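Local coordinates for prolyl oligopeptidase (Novosphingobium capsulatum, PDB 1YR2), which probably hydrolyses peptide bonds on the carboxyl side of proline, and less readily alanine, in oligopeptides, as a serine peptidase of family S9A, at residues A[339-343]-A[363-369]; A[418-423]-A[434-439]; A[426-430]-A[456-461]; A[509-513]-A[710-714]; A[610-616]-A[659-665]. All blocks are in the same frame, centred on the assembly; numbering follows the deposited sequence.

Contact 1 (A[339-343]-A[363-369])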
# COMPACT_ATOMS: atom_id res chain seq x y z
N PRO A 339 12.46 17.80 -5.43
CA PRO A 339 11.60 17.05 -4.50
C PRO A 339 10.81 15.90 -5.14
O PRO A 339 10.57 14.89 -4.46
CB PRO A 339 10.65 18.14 -3.96
CG PRO A 339 11.43 19.43 -4.12
CD PRO A 339 12.23 19.26 -5.38
N LEU A 340 10.40 16.04 -6.39
CA LEU A 340 9.65 15.00 -7.12
C LEU A 340 10.54 14.06 -7.95
O LEU A 340 10.05 13.19 -8.67
CB LEU A 340 8.60 15.64 -8.02
CG LEU A 340 7.50 16.39 -7.27
CD1 LEU A 340 6.39 16.77 -8.23
CD2 LEU A 340 6.93 15.53 -6.20
N LYS A 341 11.84 14.30 -7.86
CA LYS A 341 12.94 13.45 -8.38
C LYS A 341 13.13 13.61 -9.89
O LYS A 341 12.25 14.12 -10.57
CB LYS A 341 12.84 11.96 -8.02
CG LYS A 341 12.43 11.55 -6.58
CD LYS A 341 13.26 12.08 -5.44
CE LYS A 341 12.44 12.06 -4.10
NZ LYS A 341 11.88 10.71 -3.71
N LYS A 342 14.31 13.21 -10.34
CA LYS A 342 14.76 13.31 -11.72
C LYS A 342 15.72 12.15 -12.02
O LYS A 342 16.15 11.43 -11.14
CB LYS A 342 15.44 14.68 -11.94
CG LYS A 342 16.70 14.88 -11.19
CD LYS A 342 17.21 16.33 -11.22
CE LYS A 342 18.57 16.45 -10.53
NZ LYS A 342 19.02 17.84 -10.42
N ILE A 343 16.00 11.92 -13.27
CA ILE A 343 16.95 10.89 -13.68
C ILE A 343 18.25 11.52 -14.16
O ILE A 343 18.25 12.30 -15.11
CB ILE A 343 16.32 10.05 -14.79
CG1 ILE A 343 15.01 9.42 -14.26
CG2 ILE A 343 17.29 8.90 -15.16
CD1 ILE A 343 14.27 8.65 -15.28
N LYS A 363 6.10 17.45 -13.14
CA LYS A 363 5.00 17.79 -12.24
C LYS A 363 4.54 16.61 -11.39
O LYS A 363 3.85 16.80 -10.38
CB LYS A 363 3.81 18.25 -13.06
CG LYS A 363 4.11 19.54 -13.86
CD LYS A 363 3.95 20.75 -12.96
CE LYS A 363 4.65 22.02 -13.53
NZ LYS A 363 3.80 23.21 -13.32
N ASP A 364 4.92 15.41 -11.80
CA ASP A 364 4.48 14.16 -11.14
C ASP A 364 5.62 13.56 -10.34
O ASP A 364 6.80 13.64 -10.75
CB ASP A 364 4.07 13.11 -12.16
CG ASP A 364 2.87 13.54 -13.00
OD1 ASP A 364 2.00 14.31 -12.50
OD2 ASP A 364 2.73 13.15 -14.17
N ASN A 365 5.27 12.94 -9.20
CA ASN A 365 6.22 12.27 -8.37
C ASN A 365 6.78 11.04 -9.07
O ASN A 365 6.03 10.15 -9.51
CB ASN A 365 5.58 11.91 -7.03
CG ASN A 365 6.60 11.46 -6.00
OD1 ASN A 365 7.78 11.84 -6.05
ND2 ASN A 365 6.13 10.68 -5.02
N LEU A 366 8.11 10.97 -9.16
CA LEU A 366 8.78 9.79 -9.71
C LEU A 366 9.10 8.80 -8.60
O LEU A 366 9.97 9.03 -7.76
CB LEU A 366 10.08 10.16 -10.40
CG LEU A 366 10.95 9.10 -11.03
CD1 LEU A 366 10.17 8.39 -12.09
CD2 LEU A 366 12.13 9.73 -11.68
N GLU A 367 8.45 7.66 -8.69
CA GLU A 367 8.50 6.62 -7.69
C GLU A 367 9.71 5.67 -7.87
O GLU A 367 10.39 5.37 -6.90
CB GLU A 367 7.18 5.85 -7.80
CG GLU A 367 6.81 4.94 -6.69
CD GLU A 367 5.30 4.62 -6.74
OE1 GLU A 367 4.79 4.06 -7.79
OE2 GLU A 367 4.63 4.99 -5.74
N SER A 368 10.00 5.25 -9.10
CA SER A 368 11.02 4.21 -9.33
C SER A 368 11.35 4.19 -10.83
O SER A 368 10.54 4.66 -11.66
CB SER A 368 10.54 2.81 -8.86
OG SER A 368 9.48 2.38 -9.67
N VAL A 369 12.53 3.70 -11.14
CA VAL A 369 13.02 3.64 -12.51
C VAL A 369 13.74 2.33 -12.67
O VAL A 369 14.40 1.92 -11.75
CB VAL A 369 13.99 4.79 -12.80
CG1 VAL A 369 14.64 4.58 -14.12
CG2 VAL A 369 13.27 6.11 -12.81
O HOH W 1 8.52 13.38 -3.76
O HOH W 2 9.81 10.04 -5.20

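Contact 2 (A[418-423]-A[434-439])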
# COMPACT_ATOMS: atom_id res chain seq x y z
N ASP A 418 18.42 -7.22 -22.93
CA ASP A 418 17.46 -8.32 -22.89
C ASP A 418 16.11 -7.82 -23.45
O ASP A 418 15.60 -6.79 -23.00
CB ASP A 418 17.33 -8.78 -21.43
CG ASP A 418 16.57 -10.08 -21.27
OD1 ASP A 418 15.73 -10.43 -22.13
OD2 ASP A 418 16.76 -10.81 -20.25
N ARG A 419 15.50 -8.58 -24.35
CA ARG A 419 14.21 -8.20 -24.95
C ARG A 419 12.99 -8.55 -24.09
O ARG A 419 11.90 -8.13 -24.41
CB ARG A 419 14.08 -8.83 -26.33
CG ARG A 419 13.82 -10.33 -26.34
CD ARG A 419 14.19 -10.95 -27.67
NE ARG A 419 14.35 -12.41 -27.63
CZ ARG A 419 14.40 -13.18 -28.72
NH1 ARG A 419 14.32 -12.64 -29.94
NH2 ARG A 419 14.54 -14.50 -28.60
N HIS A 420 13.17 -9.33 -23.03
CA HIS A 420 12.08 -9.76 -22.15
C HIS A 420 12.18 -8.91 -20.89
O HIS A 420 13.22 -8.89 -20.21
CB HIS A 420 12.19 -11.24 -21.79
CG HIS A 420 12.03 -12.14 -22.96
ND1 HIS A 420 10.93 -12.08 -23.79
CD2 HIS A 420 12.86 -13.07 -23.50
CE1 HIS A 420 11.08 -12.94 -24.78
NE2 HIS A 420 12.24 -13.57 -24.61
N ALA A 421 11.15 -8.12 -20.65
CA ALA A 421 11.01 -7.41 -19.39
C ALA A 421 9.65 -7.70 -18.75
O ALA A 421 8.79 -8.33 -19.36
CB ALA A 421 11.19 -5.91 -19.62
N TYR A 422 9.47 -7.27 -17.52
CA TYR A 422 8.28 -7.61 -16.70
C TYR A 422 7.95 -6.41 -15.83
O TYR A 422 8.85 -5.70 -15.39
CB TYR A 422 8.56 -8.83 -15.83
CG TYR A 422 9.00 -9.99 -16.68
CD1 TYR A 422 8.06 -10.83 -17.28
CD2 TYR A 422 10.35 -10.15 -17.02
CE1 TYR A 422 8.46 -11.87 -18.15
CE2 TYR A 422 10.76 -11.14 -17.89
CZ TYR A 422 9.82 -12.00 -18.46
OH TYR A 422 10.24 -12.97 -19.32
N LEU A 423 6.67 -6.21 -15.58
CA LEU A 423 6.15 -5.09 -14.78
C LEU A 423 5.08 -5.64 -13.86
O LEU A 423 4.20 -6.38 -14.30
CB LEU A 423 5.56 -4.04 -15.75
CG LEU A 423 4.97 -2.73 -15.28
CD1 LEU A 423 6.02 -1.98 -14.52
CD2 LEU A 423 4.65 -1.86 -16.48
N VAL A 434 2.13 -10.13 -12.51
CA VAL A 434 3.24 -9.84 -13.41
C VAL A 434 2.77 -9.78 -14.86
O VAL A 434 2.16 -10.73 -15.37
CB VAL A 434 4.34 -10.94 -13.23
CG1 VAL A 434 5.46 -10.73 -14.27
CG2 VAL A 434 4.89 -10.94 -11.78
N LEU A 435 3.00 -8.65 -15.53
CA LEU A 435 2.83 -8.49 -16.96
C LEU A 435 4.15 -8.62 -17.70
O LEU A 435 5.18 -8.17 -17.20
CB LEU A 435 2.29 -7.09 -17.27
CG LEU A 435 0.98 -6.72 -16.57
CD1 LEU A 435 0.68 -5.23 -16.92
CD2 LEU A 435 -0.16 -7.64 -16.96
N ALA A 436 4.10 -9.13 -18.93
CA ALA A 436 5.29 -9.15 -19.77
C ALA A 436 5.33 -7.79 -20.44
O ALA A 436 4.28 -7.25 -20.83
CB ALA A 436 5.23 -10.27 -20.81
N LEU A 437 6.51 -7.19 -20.49
CA LEU A 437 6.74 -5.90 -21.10
C LEU A 437 7.72 -6.08 -22.23
O LEU A 437 8.78 -6.62 -22.04
CB LEU A 437 7.30 -4.92 -20.06
CG LEU A 437 7.86 -3.60 -20.56
CD1 LEU A 437 6.76 -2.74 -21.13
CD2 LEU A 437 8.62 -2.92 -19.40
N ASP A 438 7.37 -5.63 -23.43
CA ASP A 438 8.31 -5.59 -24.55
C ASP A 438 8.90 -4.20 -24.54
O ASP A 438 8.22 -3.23 -24.85
CB ASP A 438 7.59 -5.85 -25.86
CG ASP A 438 8.53 -5.83 -27.07
OD1 ASP A 438 9.69 -5.41 -26.93
OD2 ASP A 438 8.17 -6.19 -28.18
N PRO A 439 10.14 -4.06 -24.14
CA PRO A 439 10.69 -2.72 -23.95
C PRO A 439 10.85 -1.97 -25.26
O PRO A 439 10.73 -0.76 -25.20
CB PRO A 439 11.99 -2.99 -23.18
CG PRO A 439 12.38 -4.29 -23.53
CD PRO A 439 11.11 -5.11 -23.83
O HOH W 3 12.25 -5.98 -27.15

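Contact 3 (A[426-430]-A[456-461])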
# COMPACT_ATOMS: atom_id res chain seq x y z
N SER A 426 -1.24 -3.71 -10.30
CA SER A 426 -2.41 -4.06 -9.50
C SER A 426 -3.46 -2.96 -9.59
O SER A 426 -3.16 -1.81 -10.01
CB SER A 426 -2.00 -4.31 -8.06
OG SER A 426 -1.86 -3.07 -7.39
N SER A 427 -4.70 -3.29 -9.26
CA SER A 427 -5.73 -2.28 -9.23
C SER A 427 -6.92 -2.80 -8.44
O SER A 427 -6.86 -3.88 -7.92
CB SER A 427 -6.18 -1.87 -10.65
OG SER A 427 -6.85 -0.61 -10.60
N PHE A 428 -8.00 -2.03 -8.36
CA PHE A 428 -9.15 -2.42 -7.54
C PHE A 428 -9.75 -3.74 -7.99
O PHE A 428 -10.33 -4.46 -7.18
CB PHE A 428 -10.20 -1.32 -7.50
CG PHE A 428 -9.69 -0.03 -6.99
CD1 PHE A 428 -9.40 0.13 -5.66
CD2 PHE A 428 -9.41 1.03 -7.88
CE1 PHE A 428 -8.89 1.31 -5.17
CE2 PHE A 428 -8.95 2.26 -7.38
CZ PHE A 428 -8.67 2.38 -6.02
N THR A 429 -9.58 -4.11 -9.26
CA THR A 429 -10.09 -5.40 -9.74
C THR A 429 -9.01 -6.28 -10.29
O THR A 429 -9.29 -7.24 -11.03
CB THR A 429 -11.14 -5.20 -10.82
OG1 THR A 429 -10.57 -4.34 -11.84
CG2 THR A 429 -12.32 -4.42 -10.22
N GLN A 430 -7.78 -6.01 -9.89
CA GLN A 430 -6.63 -6.79 -10.34
C GLN A 430 -5.66 -7.01 -9.20
O GLN A 430 -4.85 -6.14 -8.86
CB GLN A 430 -5.96 -6.09 -11.52
CG GLN A 430 -4.71 -6.76 -12.06
CD GLN A 430 -5.00 -8.11 -12.60
OE1 GLN A 430 -5.49 -8.24 -13.72
NE2 GLN A 430 -4.72 -9.14 -11.80
N PRO A 456 -10.65 -10.23 -14.21
CA PRO A 456 -10.42 -8.77 -14.15
C PRO A 456 -10.99 -7.95 -15.33
O PRO A 456 -11.46 -6.84 -15.08
CB PRO A 456 -8.89 -8.64 -14.05
CG PRO A 456 -8.51 -9.89 -13.33
CD PRO A 456 -9.42 -10.99 -13.91
N ALA A 457 -10.99 -8.49 -16.55
CA ALA A 457 -11.62 -7.82 -17.71
C ALA A 457 -13.17 -7.70 -17.66
O ALA A 457 -13.76 -7.02 -18.49
CB ALA A 457 -11.22 -8.56 -18.98
N ASP A 458 -13.82 -8.33 -16.69
CA ASP A 458 -15.25 -8.16 -16.50
C ASP A 458 -15.60 -6.93 -15.68
O ASP A 458 -16.75 -6.73 -15.34
CB ASP A 458 -15.86 -9.39 -15.80
CG ASP A 458 -16.14 -10.53 -16.75
OD1 ASP A 458 -16.00 -10.34 -17.96
OD2 ASP A 458 -16.52 -11.67 -16.35
N PHE A 459 -14.61 -6.11 -15.36
CA PHE A 459 -14.82 -4.95 -14.51
C PHE A 459 -14.08 -3.77 -15.15
O PHE A 459 -13.11 -3.98 -15.90
CB PHE A 459 -14.25 -5.18 -13.12
CG PHE A 459 -14.79 -6.37 -12.45
CD1 PHE A 459 -14.29 -7.63 -12.74
CD2 PHE A 459 -15.85 -6.26 -11.57
CE1 PHE A 459 -14.89 -8.75 -12.18
CE2 PHE A 459 -16.39 -7.39 -10.99
CZ PHE A 459 -15.89 -8.61 -11.32
N ARG A 460 -14.49 -2.56 -14.79
CA ARG A 460 -13.88 -1.35 -15.28
C ARG A 460 -13.56 -0.40 -14.14
O ARG A 460 -14.44 -0.13 -13.32
CB ARG A 460 -14.90 -0.67 -16.19
CG ARG A 460 -14.32 0.28 -17.19
CD ARG A 460 -15.37 0.79 -18.22
NE ARG A 460 -15.70 -0.21 -19.24
CZ ARG A 460 -16.90 -0.76 -19.45
NH1 ARG A 460 -17.96 -0.42 -18.71
NH2 ARG A 460 -17.05 -1.67 -20.41
N VAL A 461 -12.31 0.10 -14.09
CA VAL A 461 -11.95 1.19 -13.17
C VAL A 461 -11.99 2.46 -14.00
O VAL A 461 -11.30 2.54 -15.03
CB VAL A 461 -10.52 1.01 -12.62
CG1 VAL A 461 -10.07 2.18 -11.77
CG2 VAL A 461 -10.41 -0.28 -11.82
O HOH W 4 -10.43 -3.99 -14.96

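Contact 4 (A[509-513]-A[710-714])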
# COMPACT_ATOMS: atom_id res chain seq x y z
N GLY A 509 -12.11 -7.08 0.26
CA GLY A 509 -13.36 -6.51 0.74
C GLY A 509 -14.08 -5.65 -0.27
O GLY A 509 -15.25 -5.88 -0.55
N PHE A 510 -13.38 -4.75 -0.92
CA PHE A 510 -14.03 -3.89 -1.93
C PHE A 510 -14.49 -4.72 -3.12
O PHE A 510 -15.58 -4.49 -3.66
CB PHE A 510 -13.19 -2.72 -2.37
CG PHE A 510 -12.93 -1.72 -1.25
CD1 PHE A 510 -13.86 -1.53 -0.21
CD2 PHE A 510 -11.76 -1.01 -1.23
CE1 PHE A 510 -13.57 -0.65 0.86
CE2 PHE A 510 -11.49 -0.10 -0.18
CZ PHE A 510 -12.38 0.06 0.85
N MET A 511 -13.71 -5.72 -3.47
CA MET A 511 -14.05 -6.60 -4.60
C MET A 511 -15.33 -7.39 -4.36
O MET A 511 -16.08 -7.70 -5.29
CB MET A 511 -12.91 -7.53 -4.90
CG MET A 511 -13.03 -8.32 -6.20
SD MET A 511 -12.93 -7.19 -7.65
CE MET A 511 -14.05 -8.00 -8.56
N THR A 512 -15.55 -7.76 -3.10
CA THR A 512 -16.76 -8.47 -2.70
C THR A 512 -17.99 -7.61 -3.05
O THR A 512 -18.99 -8.12 -3.58
CB THR A 512 -16.72 -8.78 -1.17
OG1 THR A 512 -15.61 -9.63 -0.87
CG2 THR A 512 -18.00 -9.53 -0.68
N TRP A 513 -17.94 -6.32 -2.71
CA TRP A 513 -19.03 -5.41 -3.02
C TRP A 513 -19.22 -5.28 -4.52
O TRP A 513 -20.33 -5.43 -5.00
CB TRP A 513 -18.78 -4.03 -2.43
CG TRP A 513 -19.80 -3.01 -2.62
CD1 TRP A 513 -19.84 -2.06 -3.57
CD2 TRP A 513 -20.96 -2.79 -1.79
NE1 TRP A 513 -20.95 -1.27 -3.41
CE2 TRP A 513 -21.65 -1.69 -2.32
CE3 TRP A 513 -21.45 -3.41 -0.64
CZ2 TRP A 513 -22.80 -1.17 -1.73
CZ3 TRP A 513 -22.61 -2.88 -0.04
CH2 TRP A 513 -23.28 -1.80 -0.61
N GLN A 710 -20.75 -5.08 5.22
CA GLN A 710 -21.32 -4.97 3.90
C GLN A 710 -22.79 -5.41 3.83
O GLN A 710 -23.56 -4.88 3.05
CB GLN A 710 -20.45 -5.65 2.86
CG GLN A 710 -19.17 -4.87 2.59
CD GLN A 710 -18.34 -5.41 1.44
OE1 GLN A 710 -18.80 -6.31 0.69
NE2 GLN A 710 -17.15 -4.85 1.26
N ALA A 711 -23.17 -6.40 4.60
CA ALA A 711 -24.59 -6.78 4.67
C ALA A 711 -25.42 -5.61 5.20
O ALA A 711 -26.51 -5.35 4.68
CB ALA A 711 -24.75 -7.98 5.60
N PHE A 712 -24.93 -4.93 6.23
CA PHE A 712 -25.61 -3.74 6.80
C PHE A 712 -25.72 -2.65 5.73
O PHE A 712 -26.80 -2.14 5.42
CB PHE A 712 -24.84 -3.27 8.02
CG PHE A 712 -25.47 -2.14 8.78
CD1 PHE A 712 -25.13 -0.83 8.50
CD2 PHE A 712 -26.29 -2.40 9.85
CE1 PHE A 712 -25.69 0.19 9.27
CE2 PHE A 712 -26.84 -1.38 10.63
CZ PHE A 712 -26.55 -0.10 10.34
N LEU A 713 -24.60 -2.28 5.13
CA LEU A 713 -24.62 -1.27 4.07
C LEU A 713 -25.51 -1.68 2.87
O LEU A 713 -26.21 -0.84 2.29
CB LEU A 713 -23.20 -0.95 3.57
CG LEU A 713 -22.22 -0.48 4.65
CD1 LEU A 713 -20.84 -0.15 4.03
CD2 LEU A 713 -22.76 0.74 5.41
N ALA A 714 -25.43 -2.94 2.46
CA ALA A 714 -26.30 -3.44 1.37
C ALA A 714 -27.78 -3.34 1.69
O ALA A 714 -28.57 -2.97 0.86
CB ALA A 714 -25.99 -4.90 1.06

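Contact 5 (A[610-616]-A[659-665])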
# COMPACT_ATOMS: atom_id res chain seq x y z
N PHE A 610 -4.94 10.53 24.89
CA PHE A 610 -4.80 9.07 24.92
C PHE A 610 -3.55 8.58 24.23
O PHE A 610 -2.92 9.31 23.43
CB PHE A 610 -6.05 8.40 24.35
CG PHE A 610 -7.32 8.89 24.96
CD1 PHE A 610 -7.74 8.44 26.20
CD2 PHE A 610 -8.08 9.84 24.29
CE1 PHE A 610 -8.90 8.91 26.76
CE2 PHE A 610 -9.26 10.30 24.85
CZ PHE A 610 -9.66 9.84 26.07
N THR A 611 -3.16 7.36 24.63
CA THR A 611 -2.01 6.67 24.08
C THR A 611 -1.13 7.63 23.25
O THR A 611 -0.50 8.52 23.79
CB THR A 611 -2.50 5.45 23.22
OG1 THR A 611 -3.36 5.87 22.13
CG2 THR A 611 -3.35 4.47 24.08
N ALA A 612 -1.38 7.52 21.96
CA ALA A 612 -0.62 7.87 20.81
C ALA A 612 -1.16 9.11 20.09
O ALA A 612 -0.62 9.54 19.05
CB ALA A 612 -0.81 6.69 19.83
N GLY A 613 -2.29 9.63 20.57
CA GLY A 613 -3.05 10.59 19.82
C GLY A 613 -2.36 11.94 19.80
O GLY A 613 -2.62 12.77 18.91
N ARG A 614 -1.49 12.18 20.77
CA ARG A 614 -0.75 13.46 20.79
C ARG A 614 0.11 13.69 19.53
O ARG A 614 0.37 14.84 19.13
CB ARG A 614 0.09 13.56 22.06
CG ARG A 614 0.72 14.94 22.31
CD ARG A 614 -0.21 16.17 22.25
NE ARG A 614 0.54 17.43 22.42
CZ ARG A 614 -0.00 18.59 22.75
NH1 ARG A 614 -1.32 18.69 22.94
NH2 ARG A 614 0.78 19.68 22.89
N TYR A 615 0.50 12.63 18.84
CA TYR A 615 1.25 12.75 17.59
C TYR A 615 0.36 13.31 16.45
O TYR A 615 0.86 13.82 15.48
CB TYR A 615 1.92 11.39 17.20
CG TYR A 615 3.11 11.09 18.05
CD1 TYR A 615 4.29 11.78 17.84
CD2 TYR A 615 3.04 10.21 19.13
CE1 TYR A 615 5.36 11.58 18.62
CE2 TYR A 615 4.14 10.00 19.93
CZ TYR A 615 5.30 10.71 19.68
OH TYR A 615 6.47 10.55 20.43
N TRP A 616 -0.94 13.26 16.60
CA TRP A 616 -1.83 13.72 15.52
C TRP A 616 -2.06 15.22 15.47
O TRP A 616 -2.75 15.67 14.57
CB TRP A 616 -3.18 13.04 15.64
CG TRP A 616 -3.08 11.58 15.60
CD1 TRP A 616 -2.11 10.82 15.03
CD2 TRP A 616 -4.01 10.69 16.18
NE1 TRP A 616 -2.39 9.48 15.23
CE2 TRP A 616 -3.55 9.38 15.93
CE3 TRP A 616 -5.19 10.86 16.90
CZ2 TRP A 616 -4.23 8.26 16.39
CZ3 TRP A 616 -5.86 9.72 17.38
CH2 TRP A 616 -5.39 8.47 17.11
N ASP A 659 -4.67 0.19 20.77
CA ASP A 659 -3.59 1.10 21.18
C ASP A 659 -3.48 2.36 20.34
O ASP A 659 -2.86 3.33 20.77
CB ASP A 659 -2.26 0.39 21.10
CG ASP A 659 -2.14 -0.69 22.14
OD1 ASP A 659 -2.62 -0.49 23.28
OD2 ASP A 659 -1.62 -1.78 21.89
N ARG A 660 -4.01 2.28 19.14
CA ARG A 660 -3.81 3.33 18.17
C ARG A 660 -4.89 4.36 18.29
O ARG A 660 -4.60 5.49 18.54
CB ARG A 660 -3.79 2.73 16.79
CG ARG A 660 -3.38 3.72 15.77
CD ARG A 660 -3.03 3.11 14.44
NE ARG A 660 -2.46 4.16 13.61
CZ ARG A 660 -3.15 4.98 12.83
NH1 ARG A 660 -4.47 4.87 12.70
NH2 ARG A 660 -2.49 5.91 12.14
N VAL A 661 -6.14 3.95 18.09
CA VAL A 661 -7.27 4.82 18.38
C VAL A 661 -8.06 4.20 19.52
O VAL A 661 -8.69 3.18 19.32
CB VAL A 661 -8.21 4.99 17.17
CG1 VAL A 661 -9.35 5.95 17.51
CG2 VAL A 661 -7.46 5.51 15.91
N VAL A 662 -8.05 4.81 20.70
CA VAL A 662 -8.70 4.16 21.86
C VAL A 662 -10.19 3.97 21.57
O VAL A 662 -10.85 4.86 21.00
CB VAL A 662 -8.49 4.89 23.20
CG1 VAL A 662 -7.00 4.78 23.67
CG2 VAL A 662 -8.97 6.33 23.14
N PRO A 663 -10.75 2.84 21.96
CA PRO A 663 -12.14 2.53 21.60
C PRO A 663 -13.14 3.48 22.23
O PRO A 663 -14.28 3.61 21.72
CB PRO A 663 -12.34 1.09 22.10
CG PRO A 663 -10.97 0.55 22.32
CD PRO A 663 -10.11 1.74 22.71
N GLY A 664 -12.75 4.15 23.31
CA GLY A 664 -13.60 5.13 23.93
C GLY A 664 -14.18 6.15 22.98
O GLY A 664 -15.28 6.63 23.24
N HIS A 665 -13.45 6.55 21.94
CA HIS A 665 -13.99 7.43 20.91
C HIS A 665 -15.29 6.83 20.33
O HIS A 665 -16.33 7.49 20.29
CB HIS A 665 -13.01 7.65 19.75
CG HIS A 665 -11.82 8.50 20.09
ND1 HIS A 665 -11.89 9.87 20.20
CD2 HIS A 665 -10.51 8.17 20.28
CE1 HIS A 665 -10.69 10.34 20.48
NE2 HIS A 665 -9.82 9.33 20.50
O HOH W 5 -5.80 7.00 20.79

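Contact 1 (A[339-343]-A[363-369])
The carboxamide of Asn365 is the flat group here, and its OD1 meets Leu340 CD2 at 3.8 Å. Its CG lies anti to the backbone N (chi1 -168°), which brings OD1 near two waters. Water 1 donates to Asn365 OD1 and to Pro339 O; water 2 accepts from Lys341 NZ, which also bonds to Gln319. Leu366 N donates to Leu340 O over 3.0 Å, nearly straight at 164°. Leu340 CD1 rests 3.3 Å from Lys363 O. An alanine here, lacking CD1 and CD2, is likely to leave a gap beside the Lys363 carbonyl and Asn365. Further along, the Ile343 side chain crosses that of Leu366 at about a right angle, CG1 against CD2, and Ile343 CD1 meets Val369 CG2 tip to tip at 3.7 Å. Strands 342-347 and 365-372 belong to consecutive blades of the beta-propeller, and Val333 of the earlier blade touches Leu366 and Val369. One backbone bond, a bridging water and apolar side chains therefore join the blades, without a continuous sheet.

Contact 2 (A[418-423]-A[434-439])
Backbone bonds pair Ala421 with Leu437 and Leu423 with Leu435, two antiparallel hydrogen-bonded pairs flanking the non-hydrogen-bonded pair Tyr422 and Ala436. Leu437 N gives a nearly straight bond to Ala421 O (2.8 Å). The return bond from Ala421 N to Leu437 O is longer, 3.1 Å, and more bent at 142°. Leu435 O, which accepts from Leu423 N, also takes a CA-H...O contact from Tyr422 CA (3.2 Å). Strands 421-427 and 433-438 are the two central strands of the four-stranded last blade of the propeller. Apolar contacts divide between its faces. Leu437 CG is anti to the backbone N (chi1 168°) and brings CD2 to 3.9 Å from Ala421 CB; on the other face Tyr422 CB lies 4.0 Å from Val434 CG1. The phenol continues to the first blade, touching Leu113 and Pro114, and its OH bonds to Arg116 NE. Polar side-chain bonds gather at the loop end. Asp418 OD1 accepts from His420 N at 2.9 Å, an Asx turn. Water 3 makes a weak bond to Arg419 O and donates to Asp438 OD1, which also accepts from Ala440 N. Pro439 CD packs 3.2 Å from that same Arg419 carbonyl oxygen.

Contact 3 (A[426-430]-A[456-461])
Thr429, in a type I beta turn from Ser427 to Gln430, faces Pro456, whose 3-10 turn (456-458) leads into strand 459-461. Inside the two segments, Gln430 N donates to Ser427 O and Phe459 N to Pro456 O. The turn follows strand 421-427 of the last propeller blade; strand 459-467 is an edge strand of the catalytic domain's alpha/beta-hydrolase sheet, so the contact lies where the two domains join. Thr429 has the largest share. With OG1 between the backbone N and carbonyl carbon (chi1 53°), CG2 is turned to Phe459 CB at 3.6 Å, while OG1 reaches water 4 (3.1 Å), which donates to Phe459 O (2.8 Å). Val461 lies beside the turn: CG1 meets the edge of the Phe428 ring at CD2 (4.1 Å), and CG2 nears Ser427 OG, whose own bond goes to Ile406 O. Gln430, bent at chi2 (63°), brings OE1 over to Pro456 CB, 3.4 Å away. That same Pro456 CB lies 3.4 Å from Thr429 O, which is buried here and has no hydrogen-bond partner in the model.

Contact 4 (A[509-513]-A[710-714])
Gly509 offers its carbonyl oxygen to Gln710, whose NE2 donates over 2.8 Å with an N-H...O angle of 165°. The donor stands above the carbonyl plane of Gly509, while the bond lies close to the plane of the Gln710 amide. The same oxygen receives weak helical bonds from Thr512 N and Trp513 N, so three donors converge on it and the glutamine makes the shortest of the three bonds. Phe510 turns away and stacks on Phe520; its side chain lies near the GxSxG stretch, a probable nucleophile elbow. Thr512 places CG2 anti to the backbone N and 3.6 Å from Gln710 OE1, while its OG1 bonds back to Ala508 O. Trp513 brings its CG anti to the backbone N (chi1 -178°), which carries the indole across to the other helix. There its edge is presented, with CZ3 3.8 Å from Ala714 N and 4.1 Å from Leu713 CB, and Gln710 O also lies near the ring plane. Trp513 NE1 is held by Ala519 O. The short helical segments run at 35° with axes 11.8 Å apart, so the side chains of Gln710 and Trp513 span the separation. Helix 95-105 touches both segments, through Thr512 and Ala711, and Phe712 packs against helix 72-89 and strand 649-654 of the central sheet.

Contact 5 (A[610-616]-A[659-665])
Thr611 OG1 is gripped twice: it donates to Asp659 O over 2.9 Å, standing above that carbonyl plane, and accepts from water 5. The water also donates to Arg660 O and takes the N-H of Val662 at 3.1 Å, so one molecule ties the threonine hydroxyl to two backbone groups of the opposing loop. Val662 fills the next position along. Its chi1 of -69° sets CG2 between the backbone N and carbonyl carbon, over one face of the Phe610 ring, 3.9 Å from the centroid in a CH-pi contact, while CG1 slides past Thr611 CG2 at 3.7 Å. An alanine in its place would probably strip that face of the Phe610 ring of its methyl cover and leave the ring freer to shift. The two segments follow strands 594-598 and 649-654, neighbouring parallel strands of the alpha/beta-hydrolase sheet, and the loop after the second is where this fold usually carries the acidic residue of its catalytic triad. Arg660 reaches from it to Ser575 of the probable nucleophile elbow. Beyond Val662, the edge of Phe610 is turned toward the face of His665 in an offset edge-to-face pair, centroids 5.8 Å apart and planes at 74°; His665 ND1 bonds to Asp603 N. Trp616 closes the other end, its CH2 lying 3.4 Å from Arg660 O and 3.8 Å from Val661 CG2.

Contacts 1 and 2 belong to the beta-propeller, their centres about 22 Å apart: the first joins consecutive blades, the second lies within the last. Strand 421-427 runs from contact 2 into contact 3, where the propeller meets the catalytic domain. Contact 4 adjoins contact 3, centres about 17 Å apart, through Met511, which packs on Thr429 and Phe459. Along the chain, contacts 2 and 3 alternate their segments, and contact 5 is nested in the loop closed by contact 4. Contact 5 lies about 46 Å from contact 2, centre to centre, beside the probable nucleophile elbow. Contacts 2 to 4 lead from propeller to hydrolase helices, between domains whose relative motion probably bears on catalysis and specificity.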